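Local coordinates for protein beta-hexosaminidase LpqI (Mycobacterium tuberculosis H37Rv, PDB 6GFV) that cleaves terminal beta-1,4-linked N-acetylglucosamine from peptidoglycan fragments, a step in mycobacterial cell-wall recycling, at residues Ser17-Leu22 against Arg311-Leu316; Gln24-Gly29 against Asp295-Val300; His181-Gly186 against Leu229-Leu234; Asp269-Ala274 against Trp299-Glu304. All blocks are in the same frame, centred on the assembly; numbering follows the deposited sequence.

Interactions 1 and 2 follow one another along the chain: helix 18-23 runs into strand 26-29, and strand 297-299 into helix 305-317, so the two ends of the barrel domain meet twice, once as strands and once as helices, with centres about 14 Å apart. Interaction 4 shares Trp299 and Val300 with interaction 2 and lies about 9 Å from it between centres, joined by a probable hydrogen bond from Leu270 N to Leu298 O. Interaction 3 sits across the barrel mouth, its centre about 21 Å from those of interactions 2 and 4. Interactions 2, 3 and 4 all approach Asp268, the probable nucleophile; interaction 1 lies away from the annotated sites.

Interaction 1. Residues Ser17-Leu22 against Arg311-Leu316; sequences SPRDKL and RLEQAL
With CG trans to its backbone N (chi1 -174°) and the chain extended as far as NE, Arg19 reaches out from its helix, roughly across the axis, to meet Glu313, whose own CG lies trans to the carbonyl carbon and sends the carboxylate across the gap. The two side chains cross at about a right angle, with the carboxylate at the edge of the guanidinium and the two planes 62° apart. They form a salt bridge, but the modelled 2.3 Å between Arg19 NH1 and Glu313 OE1 is too short to be trusted in detail. Asp310, one turn earlier, is a second acidic partner of NH1, so arginine suits a place between two carboxylates.

Beside this ion pair, Leu22 supplies the apolar centre. Its CD1 meets Leu316 CD1 tip to tip at 3.7 Å, lies 3.7 Å from Glu313 CG, and slides past Leu312 CB at 3.9 Å. Glu313 CG thus packs against Leu22 while the carboxylate pairs with charge. Ser17 caps the first helix, its OG accepting from Asp20 N at 3.2 Å. Here the helix before the first barrel strand, 18-23, crosses the helix after the last one, 305-317, at 118°, joining the two ends of the TIM-barrel domain.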
# COMPACT_ATOMS: atom_id res chain seq x y z
N SER A 17 -16.73 6.19 16.52
CA SER A 17 -17.46 4.98 16.84
C SER A 17 -16.62 3.77 16.46
O SER A 17 -15.66 3.91 15.70
CB SER A 17 -18.79 4.95 16.10
OG SER A 17 -18.57 4.66 14.73
N PRO A 18 -16.97 2.57 16.95
CA PRO A 18 -16.14 1.43 16.52
C PRO A 18 -16.23 1.16 15.01
O PRO A 18 -15.22 0.86 14.39
CB PRO A 18 -16.71 0.26 17.33
CG PRO A 18 -17.25 0.91 18.55
CD PRO A 18 -17.86 2.19 18.05
N ARG A 19 -17.42 1.28 14.44
CA ARG A 19 -17.60 1.05 13.01
C ARG A 19 -16.76 2.02 12.17
O ARG A 19 -16.12 1.60 11.21
CB ARG A 19 -19.08 1.16 12.65
CG ARG A 19 -19.42 0.80 11.22
CD ARG A 19 -20.91 0.53 11.08
NE ARG A 19 -21.29 0.15 9.72
CZ ARG A 19 -21.52 -1.09 9.31
NH1 ARG A 19 -21.40 -2.11 10.15
NH2 ARG A 19 -21.86 -1.32 8.05
N ASP A 20 -16.76 3.29 12.53
CA ASP A 20 -15.99 4.28 11.79
C ASP A 20 -14.47 4.10 11.98
O ASP A 20 -13.70 4.43 11.09
CB ASP A 20 -16.39 5.71 12.19
CG ASP A 20 -17.69 6.16 11.53
OD1 ASP A 20 -18.13 5.55 10.54
OD2 ASP A 20 -18.28 7.15 12.01
N LYS A 21 -14.04 3.60 13.14
CA LYS A 21 -12.62 3.27 13.32
C LYS A 21 -12.20 2.19 12.33
O LYS A 21 -11.19 2.34 11.63
CB LYS A 21 -12.32 2.81 14.76
CG LYS A 21 -12.52 3.90 15.79
CD LYS A 21 -11.75 3.63 17.07
CE LYS A 21 -12.56 2.82 18.04
NZ LYS A 21 -11.96 2.88 19.41
N LEU A 22 -12.98 1.11 12.28
CA LEU A 22 -12.77 0.02 11.33
C LEU A 22 -12.75 0.57 9.89
O LEU A 22 -11.89 0.22 9.10
CB LEU A 22 -13.86 -1.06 11.48
CG LEU A 22 -13.95 -1.83 12.81
CD1 LEU A 22 -15.31 -2.50 13.04
CD2 LEU A 22 -12.82 -2.86 12.94
N ARG A 311 -18.79 -8.03 9.35
CA ARG A 311 -17.93 -9.11 9.83
C ARG A 311 -16.87 -8.62 10.81
O ARG A 311 -16.57 -9.28 11.81
CB ARG A 311 -17.26 -9.81 8.65
CG ARG A 311 -16.33 -10.95 9.04
CD ARG A 311 -17.11 -12.11 9.62
NE ARG A 311 -16.26 -13.22 10.03
CZ ARG A 311 -15.78 -13.38 11.26
NH1 ARG A 311 -16.03 -12.50 12.21
NH2 ARG A 311 -15.02 -14.42 11.54
N LEU A 312 -16.30 -7.45 10.54
CA LEU A 312 -15.31 -6.87 11.45
C LEU A 312 -15.93 -6.45 12.79
O LEU A 312 -15.28 -6.56 13.83
CB LEU A 312 -14.62 -5.68 10.81
CG LEU A 312 -13.70 -5.99 9.63
CD1 LEU A 312 -13.08 -4.71 9.06
CD2 LEU A 312 -12.60 -6.96 10.03
N GLU A 313 -17.15 -5.94 12.77
CA GLU A 313 -17.82 -5.62 14.02
C GLU A 313 -18.10 -6.90 14.81
O GLU A 313 -17.98 -6.92 16.03
CB GLU A 313 -19.11 -4.84 13.78
CG GLU A 313 -18.89 -3.36 13.52
CD GLU A 313 -20.18 -2.57 13.47
OE1 GLU A 313 -20.79 -2.46 12.39
OE2 GLU A 313 -20.59 -2.05 14.53
N GLN A 314 -18.46 -7.98 14.11
CA GLN A 314 -18.61 -9.28 14.75
C GLN A 314 -17.33 -9.72 15.45
O GLN A 314 -17.37 -10.17 16.59
CB GLN A 314 -19.00 -10.35 13.74
CG GLN A 314 -20.38 -10.19 13.15
CD GLN A 314 -20.63 -11.16 12.01
OE1 GLN A 314 -19.91 -12.15 11.86
NE2 GLN A 314 -21.65 -10.88 11.21
N ALA A 315 -16.20 -9.57 14.76
CA ALA A 315 -14.92 -9.97 15.30
C ALA A 315 -14.58 -9.20 16.57
O ALA A 315 -13.96 -9.72 17.48
CB ALA A 315 -13.83 -9.79 14.26
N LEU A 316 -15.02 -7.95 16.63
CA LEU A 316 -14.77 -7.12 17.80
C LEU A 316 -15.55 -7.63 19.00
O LEU A 316 -15.02 -7.67 20.10
CB LEU A 316 -15.13 -5.66 17.51
CG LEU A 316 -14.07 -4.80 16.82
CD1 LEU A 316 -14.62 -3.41 16.53
CD2 LEU A 316 -12.85 -4.70 17.68

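Interaction 2. Residues Gln24-Gly29 against Asp295-Val300; sequences QLLVVG and DIALWV
Parallel pairing of the first and last barrel strands, Leu26 beside Ala297, Val27 beside Leu298 and Val28 beside Trp299, closes the TIM barrel of this family 3 glycoside hydrolase. Four backbone bonds alternate between the strands, from Ala297 N to Leu25 O at 2.9 Å, through Val27 N to Ala297 O and Trp299 N to Val27 O, to Gly29 N and Trp299 O at 2.9 Å. Because successive side chains of a strand alternate, Leu26, Val28, Ala297 and Trp299 face the surrounding helices 282-292 and 305-317, whereas Val27 and Leu298 point into the barrel, the side chain of Leu298 about 5 Å from that of Asp268, the probable nucleophile.

On the helix side Val28 CG1 sits over one face of the indole, 3.6 Å from the centroid of the six-membered ring of Trp299, a CH-pi contact. Leu26 CD2 touches the same ring from its edge, near CZ3. A chi1 of 77°, with CG between the backbone N and the carbonyl carbon, lays the indole beside its own strand so that its face meets Val28 and its edge Leu26. Inside the barrel the branched Val27 divides its methyls: CG1 reaches Leu298 CD1 at 3.5 Å, and CG2 reaches Ile296 CG2 at 3.5 Å. Buried Asp295 O has no polar partner and is covered by Leu25 CD2, 3.4 Å away.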
# COMPACT_ATOMS: atom_id res chain seq x y z
N GLN A 24 -11.89 3.40 8.75
CA GLN A 24 -10.63 4.10 8.47
C GLN A 24 -9.53 3.19 7.94
O GLN A 24 -8.57 3.68 7.36
CB GLN A 24 -10.10 4.79 9.73
CG GLN A 24 -10.78 6.10 10.07
CD GLN A 24 -10.60 7.11 8.96
OE1 GLN A 24 -9.48 7.40 8.56
NE2 GLN A 24 -11.72 7.65 8.46
N LEU A 25 -9.66 1.89 8.15
CA LEU A 25 -8.58 0.96 7.81
C LEU A 25 -8.78 0.31 6.44
O LEU A 25 -8.01 -0.57 6.05
CB LEU A 25 -8.45 -0.12 8.89
CG LEU A 25 -8.31 0.36 10.35
CD1 LEU A 25 -8.14 -0.82 11.30
CD2 LEU A 25 -7.16 1.35 10.50
N LEU A 26 -9.79 0.77 5.71
CA LEU A 26 -10.13 0.20 4.42
C LEU A 26 -9.84 1.15 3.26
O LEU A 26 -10.18 2.33 3.32
CB LEU A 26 -11.61 -0.21 4.39
CG LEU A 26 -12.23 -0.95 5.57
CD1 LEU A 26 -13.68 -1.16 5.29
CD2 LEU A 26 -11.55 -2.28 5.83
N VAL A 27 -9.22 0.63 2.21
CA VAL A 27 -8.97 1.39 0.97
C VAL A 27 -9.50 0.61 -0.24
O VAL A 27 -9.05 -0.50 -0.50
CB VAL A 27 -7.47 1.70 0.78
CG1 VAL A 27 -7.22 2.28 -0.61
CG2 VAL A 27 -6.97 2.66 1.86
N VAL A 28 -10.46 1.17 -0.96
CA VAL A 28 -11.13 0.43 -2.02
C VAL A 28 -11.11 1.06 -3.41
O VAL A 28 -11.24 2.28 -3.58
CB VAL A 28 -12.61 0.15 -1.65
CG1 VAL A 28 -12.69 -0.79 -0.45
CG2 VAL A 28 -13.37 1.44 -1.39
N GLY A 29 -10.93 0.21 -4.41
CA GLY A 29 -10.99 0.64 -5.80
C GLY A 29 -12.39 1.09 -6.18
O GLY A 29 -13.37 0.55 -5.67
N ASP A 295 -2.13 -2.21 8.73
CA ASP A 295 -2.96 -1.05 9.07
C ASP A 295 -4.04 -0.74 8.00
O ASP A 295 -5.08 -0.17 8.31
CB ASP A 295 -2.09 0.19 9.29
CG ASP A 295 -0.96 -0.04 10.30
OD1 ASP A 295 -1.28 -0.28 11.47
OD2 ASP A 295 0.23 0.06 9.92
N ILE A 296 -3.75 -1.08 6.76
CA ILE A 296 -4.65 -0.81 5.63
C ILE A 296 -4.94 -2.11 4.90
O ILE A 296 -4.02 -2.81 4.47
CB ILE A 296 -4.05 0.20 4.62
CG1 ILE A 296 -3.98 1.60 5.22
CG2 ILE A 296 -4.87 0.24 3.34
CD1 ILE A 296 -5.31 2.12 5.63
N ALA A 297 -6.22 -2.43 4.81
CA ALA A 297 -6.70 -3.55 4.01
C ALA A 297 -7.19 -3.03 2.65
O ALA A 297 -8.14 -2.26 2.57
CB ALA A 297 -7.81 -4.28 4.72
N LEU A 298 -6.54 -3.48 1.59
CA LEU A 298 -6.72 -2.96 0.25
C LEU A 298 -7.38 -3.97 -0.69
O LEU A 298 -6.98 -5.13 -0.72
CB LEU A 298 -5.36 -2.55 -0.31
CG LEU A 298 -5.27 -2.08 -1.76
CD1 LEU A 298 -5.80 -0.67 -1.88
CD2 LEU A 298 -3.85 -2.16 -2.26
N TRP A 299 -8.37 -3.52 -1.45
CA TRP A 299 -8.92 -4.30 -2.56
C TRP A 299 -9.63 -3.37 -3.57
O TRP A 299 -9.73 -2.17 -3.34
CB TRP A 299 -9.85 -5.43 -2.07
CG TRP A 299 -11.26 -5.11 -1.60
CD1 TRP A 299 -12.42 -5.32 -2.29
CD2 TRP A 299 -11.65 -4.60 -0.31
NE1 TRP A 299 -13.51 -4.96 -1.52
CE2 TRP A 299 -13.06 -4.50 -0.31
CE3 TRP A 299 -10.95 -4.20 0.83
CZ2 TRP A 299 -13.78 -4.02 0.78
CZ3 TRP A 299 -11.67 -3.71 1.90
CH2 TRP A 299 -13.06 -3.64 1.88
N VAL A 300 -10.08 -3.92 -4.69
CA VAL A 300 -10.33 -3.09 -5.87
C VAL A 300 -11.79 -2.83 -6.25
O VAL A 300 -12.05 -2.32 -7.33
CB VAL A 300 -9.64 -3.69 -7.12
CG1 VAL A 300 -8.14 -3.81 -6.89
CG2 VAL A 300 -10.25 -5.05 -7.49

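Interaction 3. Residues His181-Gly186 against Leu229-Leu234; sequences HFPGHG and LQVPGL
Leu229 and His185 meet at about a right angle, the leucine presenting a methyl to the flat of the imidazole. CD2 stands almost over the ring centre, 3.9 Å from the centroid and 11° off the normal, in a CH-pi contact. A chi1 of -152°, roughly trans to the backbone N, carries the His185 ring to Leu229, and chi2 of -48° turns its face to the methyl. Contact through the face leaves NE2 able to hydrogen-bond to Ser192, between the residues Asp191 and His193 that are probably catalytic.

The other branch of Leu229 faces backbone. CD1 is 3.5 Å from Gly184 O and 3.8 Å from His181 O, tucked into the hollow of the turn that a bond from Gly184 N to His181 O (2.8 Å) closes. This turn belongs to the KHFPGHG signature of the family 3 N-acetylglucosaminidases, at the mouth of the TIM barrel; Lys180 and His181 within it probably bind substrate. Cis peptides precede both His181 and Pro183, bending the chain sharply. At the backbone angles of Gly184, where phi is positive, a CB would be jammed against the carbonyl O of Pro183, a conflict that glycine avoids.

Pro183 lies alongside Leu229, the two sliding past each other in opposite directions, with CD 4.2 Å from Leu229 CD1. Pro183 CG points at Val231 CG2, 3.9 Å away. The rigid, apolar proline ring suits this position between the two aliphatic chains, and Leu205 of helix 202-206 packs on both Pro183 and Val231. Pro183 CB also lies over the centre of the Phe182 ring, whose edge-to-face partner is Tyr213.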
# COMPACT_ATOMS: atom_id res chain seq x y z
N HIS A 181 7.38 -5.79 -2.95
CA HIS A 181 6.40 -6.44 -2.08
C HIS A 181 7.10 -7.24 -0.96
O HIS A 181 7.70 -8.28 -1.23
CB HIS A 181 5.51 -7.39 -2.88
CG HIS A 181 4.96 -6.81 -4.15
ND1 HIS A 181 5.74 -6.54 -5.26
CD2 HIS A 181 3.70 -6.45 -4.49
CE1 HIS A 181 4.99 -6.03 -6.21
NE2 HIS A 181 3.75 -5.95 -5.76
N PHE A 182 7.02 -6.79 0.28
CA PHE A 182 7.71 -7.43 1.41
C PHE A 182 7.24 -8.89 1.62
O PHE A 182 6.04 -9.17 1.60
CB PHE A 182 7.48 -6.58 2.67
CG PHE A 182 8.27 -7.03 3.89
CD1 PHE A 182 7.75 -7.95 4.77
CD2 PHE A 182 9.49 -6.46 4.19
CE1 PHE A 182 8.46 -8.34 5.91
CE2 PHE A 182 10.21 -6.84 5.32
CZ PHE A 182 9.69 -7.79 6.17
N PRO A 183 8.18 -9.83 1.87
CA PRO A 183 9.62 -9.65 2.03
C PRO A 183 10.42 -10.02 0.80
O PRO A 183 11.57 -10.42 0.94
CB PRO A 183 9.94 -10.60 3.17
CG PRO A 183 9.05 -11.78 2.87
CD PRO A 183 7.77 -11.18 2.30
N GLY A 184 9.83 -9.92 -0.39
CA GLY A 184 10.60 -10.09 -1.61
C GLY A 184 9.92 -11.00 -2.62
O GLY A 184 9.82 -12.20 -2.39
N HIS A 185 9.46 -10.41 -3.72
CA HIS A 185 8.74 -11.11 -4.79
C HIS A 185 9.64 -11.50 -5.96
O HIS A 185 9.23 -12.24 -6.83
CB HIS A 185 7.61 -10.21 -5.33
CG HIS A 185 6.44 -10.95 -5.90
ND1 HIS A 185 6.58 -11.99 -6.80
CD2 HIS A 185 5.11 -10.80 -5.70
CE1 HIS A 185 5.38 -12.44 -7.13
NE2 HIS A 185 4.47 -11.72 -6.48
N GLY A 186 10.85 -10.95 -6.00
CA GLY A 186 11.71 -11.08 -7.16
C GLY A 186 12.04 -12.48 -7.63
O GLY A 186 12.14 -12.74 -8.83
N LEU A 229 2.81 -13.82 -0.26
CA LEU A 229 3.99 -14.66 -0.46
C LEU A 229 4.20 -15.66 0.68
O LEU A 229 4.34 -15.27 1.83
CB LEU A 229 5.22 -13.77 -0.60
CG LEU A 229 5.29 -12.79 -1.76
CD1 LEU A 229 6.41 -11.81 -1.58
CD2 LEU A 229 5.46 -13.54 -3.07
N GLN A 230 4.24 -16.95 0.33
CA GLN A 230 4.57 -18.01 1.27
C GLN A 230 6.09 -18.08 1.45
O GLN A 230 6.84 -18.16 0.49
CB GLN A 230 3.99 -19.34 0.79
CG GLN A 230 2.48 -19.39 0.71
CD GLN A 230 1.98 -20.58 -0.07
OE1 GLN A 230 2.36 -21.72 0.19
NE2 GLN A 230 1.13 -20.33 -1.05
N VAL A 231 6.54 -18.03 2.69
CA VAL A 231 7.96 -17.94 2.97
C VAL A 231 8.44 -19.07 3.89
O VAL A 231 8.08 -19.12 5.06
CB VAL A 231 8.30 -16.59 3.62
CG1 VAL A 231 9.81 -16.47 3.86
CG2 VAL A 231 7.76 -15.42 2.77
N PRO A 232 9.25 -19.99 3.35
CA PRO A 232 9.77 -21.12 4.14
C PRO A 232 10.64 -20.65 5.31
O PRO A 232 11.57 -19.88 5.13
CB PRO A 232 10.60 -21.91 3.11
CG PRO A 232 10.05 -21.47 1.75
CD PRO A 232 9.66 -20.05 1.94
N GLY A 233 10.28 -21.08 6.52
CA GLY A 233 10.95 -20.64 7.72
C GLY A 233 10.29 -19.47 8.44
O GLY A 233 10.72 -19.09 9.52
N LEU A 234 9.25 -18.90 7.84
CA LEU A 234 8.55 -17.74 8.41
C LEU A 234 7.02 -17.88 8.49
O LEU A 234 6.45 -17.65 9.54
CB LEU A 234 8.90 -16.47 7.63
CG LEU A 234 8.35 -15.13 8.12
CD1 LEU A 234 8.92 -14.72 9.48
CD2 LEU A 234 8.61 -14.04 7.09

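Interaction 4. Residues Asp269-Ala274 against Trp299-Glu304; sequences DLSGMA and WVTTKE
The backbones of Asp269 and Trp299 come closest here, their CA atoms 4.6 Å apart, where the chain leaves strands 265-267 and 297-299 for the loops that follow at the mouth of the TIM barrel, next to the probable nucleophile Asp268. The first loop opens with an Asx turn: Asp269 OD1 accepts from Ser271 N at 3.1 Å, approached from above the carboxylate plane, with a weak further bond from Gly272 N. Aspartate suits this place because its short side chain can fold back onto the following amides. The Asp269 side chain crosses that of Val300 at about a right angle, OD1 lying 3.4 Å from Val300 CG1.

Ser271 is small enough to fit against the tryptophan. Its CB lies 3.6 Å from Trp299 CD1, while OG, set between the backbone N and carbonyl carbon (chi1 68°), touches Val300 CG2 at 3.4 Å.

Within the second loop, Glu304 helps to hold the indole's rotation: OE1, in the indole plane, accepts from Trp299 NE1 at 3.2 Å, the N-H approaching from above the carboxylate plane, and from Thr301 OG1 on the syn side. OE2 pairs with Lys303 NZ in a salt bridge. A water joins the two loops, 2.8 Å from Ser271 OG and donating to Thr301 OG1 at 3.1 Å.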
# COMPACT_ATOMS: atom_id res chain seq x y z
N ASP A 269 -3.53 -6.35 -2.97
CA ASP A 269 -4.95 -6.45 -3.35
C ASP A 269 -5.60 -7.79 -2.98
O ASP A 269 -5.24 -8.82 -3.52
CB ASP A 269 -5.09 -6.20 -4.87
CG ASP A 269 -6.47 -6.57 -5.43
OD1 ASP A 269 -7.49 -6.42 -4.73
OD2 ASP A 269 -6.54 -7.02 -6.59
N LEU A 270 -6.59 -7.73 -2.09
CA LEU A 270 -7.21 -8.92 -1.49
C LEU A 270 -8.33 -9.55 -2.32
O LEU A 270 -8.75 -10.68 -2.05
CB LEU A 270 -7.78 -8.57 -0.11
CG LEU A 270 -6.76 -8.04 0.91
CD1 LEU A 270 -7.41 -7.39 2.10
CD2 LEU A 270 -5.82 -9.16 1.37
N SER A 271 -8.85 -8.82 -3.29
CA SER A 271 -10.03 -9.30 -3.97
C SER A 271 -9.67 -9.82 -5.34
O SER A 271 -10.01 -10.94 -5.70
CB SER A 271 -11.10 -8.20 -4.07
OG SER A 271 -10.69 -7.17 -4.93
N GLY A 272 -8.93 -9.01 -6.09
CA GLY A 272 -8.61 -9.32 -7.47
C GLY A 272 -7.48 -10.31 -7.67
O GLY A 272 -7.13 -10.59 -8.80
N MET A 273 -6.91 -10.84 -6.59
CA MET A 273 -5.76 -11.72 -6.78
C MET A 273 -6.03 -13.12 -6.28
O MET A 273 -6.39 -13.32 -5.12
CB MET A 273 -4.52 -11.15 -6.09
CG MET A 273 -4.08 -9.83 -6.70
SD MET A 273 -2.62 -9.11 -5.93
CE MET A 273 -1.33 -10.02 -6.75
N ALA A 274 -5.85 -14.09 -7.18
CA ALA A 274 -6.20 -15.48 -6.92
C ALA A 274 -5.42 -16.10 -5.77
O ALA A 274 -5.89 -17.06 -5.16
CB ALA A 274 -6.00 -16.31 -8.17
N TRP A 299 -8.37 -3.52 -1.45
CA TRP A 299 -8.92 -4.30 -2.56
C TRP A 299 -9.63 -3.37 -3.57
O TRP A 299 -9.73 -2.17 -3.34
CB TRP A 299 -9.85 -5.43 -2.07
CG TRP A 299 -11.26 -5.11 -1.60
CD1 TRP A 299 -12.42 -5.32 -2.29
CD2 TRP A 299 -11.65 -4.60 -0.31
NE1 TRP A 299 -13.51 -4.96 -1.52
CE2 TRP A 299 -13.06 -4.50 -0.31
CE3 TRP A 299 -10.95 -4.20 0.83
CZ2 TRP A 299 -13.78 -4.02 0.78
CZ3 TRP A 299 -11.67 -3.71 1.90
CH2 TRP A 299 -13.06 -3.64 1.88
N VAL A 300 -10.08 -3.92 -4.69
CA VAL A 300 -10.33 -3.09 -5.87
C VAL A 300 -11.79 -2.83 -6.25
O VAL A 300 -12.05 -2.32 -7.33
CB VAL A 300 -9.64 -3.69 -7.12
CG1 VAL A 300 -8.14 -3.81 -6.89
CG2 VAL A 300 -10.25 -5.05 -7.49
N THR A 301 -12.73 -3.15 -5.37
CA THR A 301 -14.15 -2.91 -5.63
C THR A 301 -14.83 -2.44 -4.37
O THR A 301 -14.36 -2.73 -3.27
CB THR A 301 -14.89 -4.18 -6.13
OG1 THR A 301 -14.60 -5.26 -5.24
CG2 THR A 301 -14.46 -4.56 -7.53
N THR A 302 -15.96 -1.75 -4.51
CA THR A 302 -16.67 -1.19 -3.36
C THR A 302 -17.78 -2.07 -2.80
O THR A 302 -18.18 -1.90 -1.66
CB THR A 302 -17.31 0.18 -3.70
OG1 THR A 302 -18.25 0.03 -4.76
CG2 THR A 302 -16.26 1.19 -4.10
N LYS A 303 -18.30 -2.99 -3.60
CA LYS A 303 -19.55 -3.66 -3.24
C LYS A 303 -19.46 -4.49 -1.95
O LYS A 303 -20.47 -4.71 -1.30
CB LYS A 303 -20.04 -4.56 -4.39
CG LYS A 303 -19.19 -5.79 -4.63
CD LYS A 303 -19.68 -6.56 -5.84
CE LYS A 303 -18.78 -7.74 -6.11
NZ LYS A 303 -17.45 -7.32 -6.61
N GLU A 304 -18.26 -4.90 -1.57
CA GLU A 304 -18.09 -5.77 -0.42
C GLU A 304 -18.09 -5.03 0.92
O GLU A 304 -18.14 -5.67 1.96
CB GLU A 304 -16.79 -6.57 -0.55
CG GLU A 304 -16.75 -7.50 -1.75
CD GLU A 304 -16.32 -6.80 -3.03
OE1 GLU A 304 -16.21 -5.56 -3.03
OE2 GLU A 304 -16.10 -7.49 -4.04
O HOH W 1 -12.96 -7.58 -6.57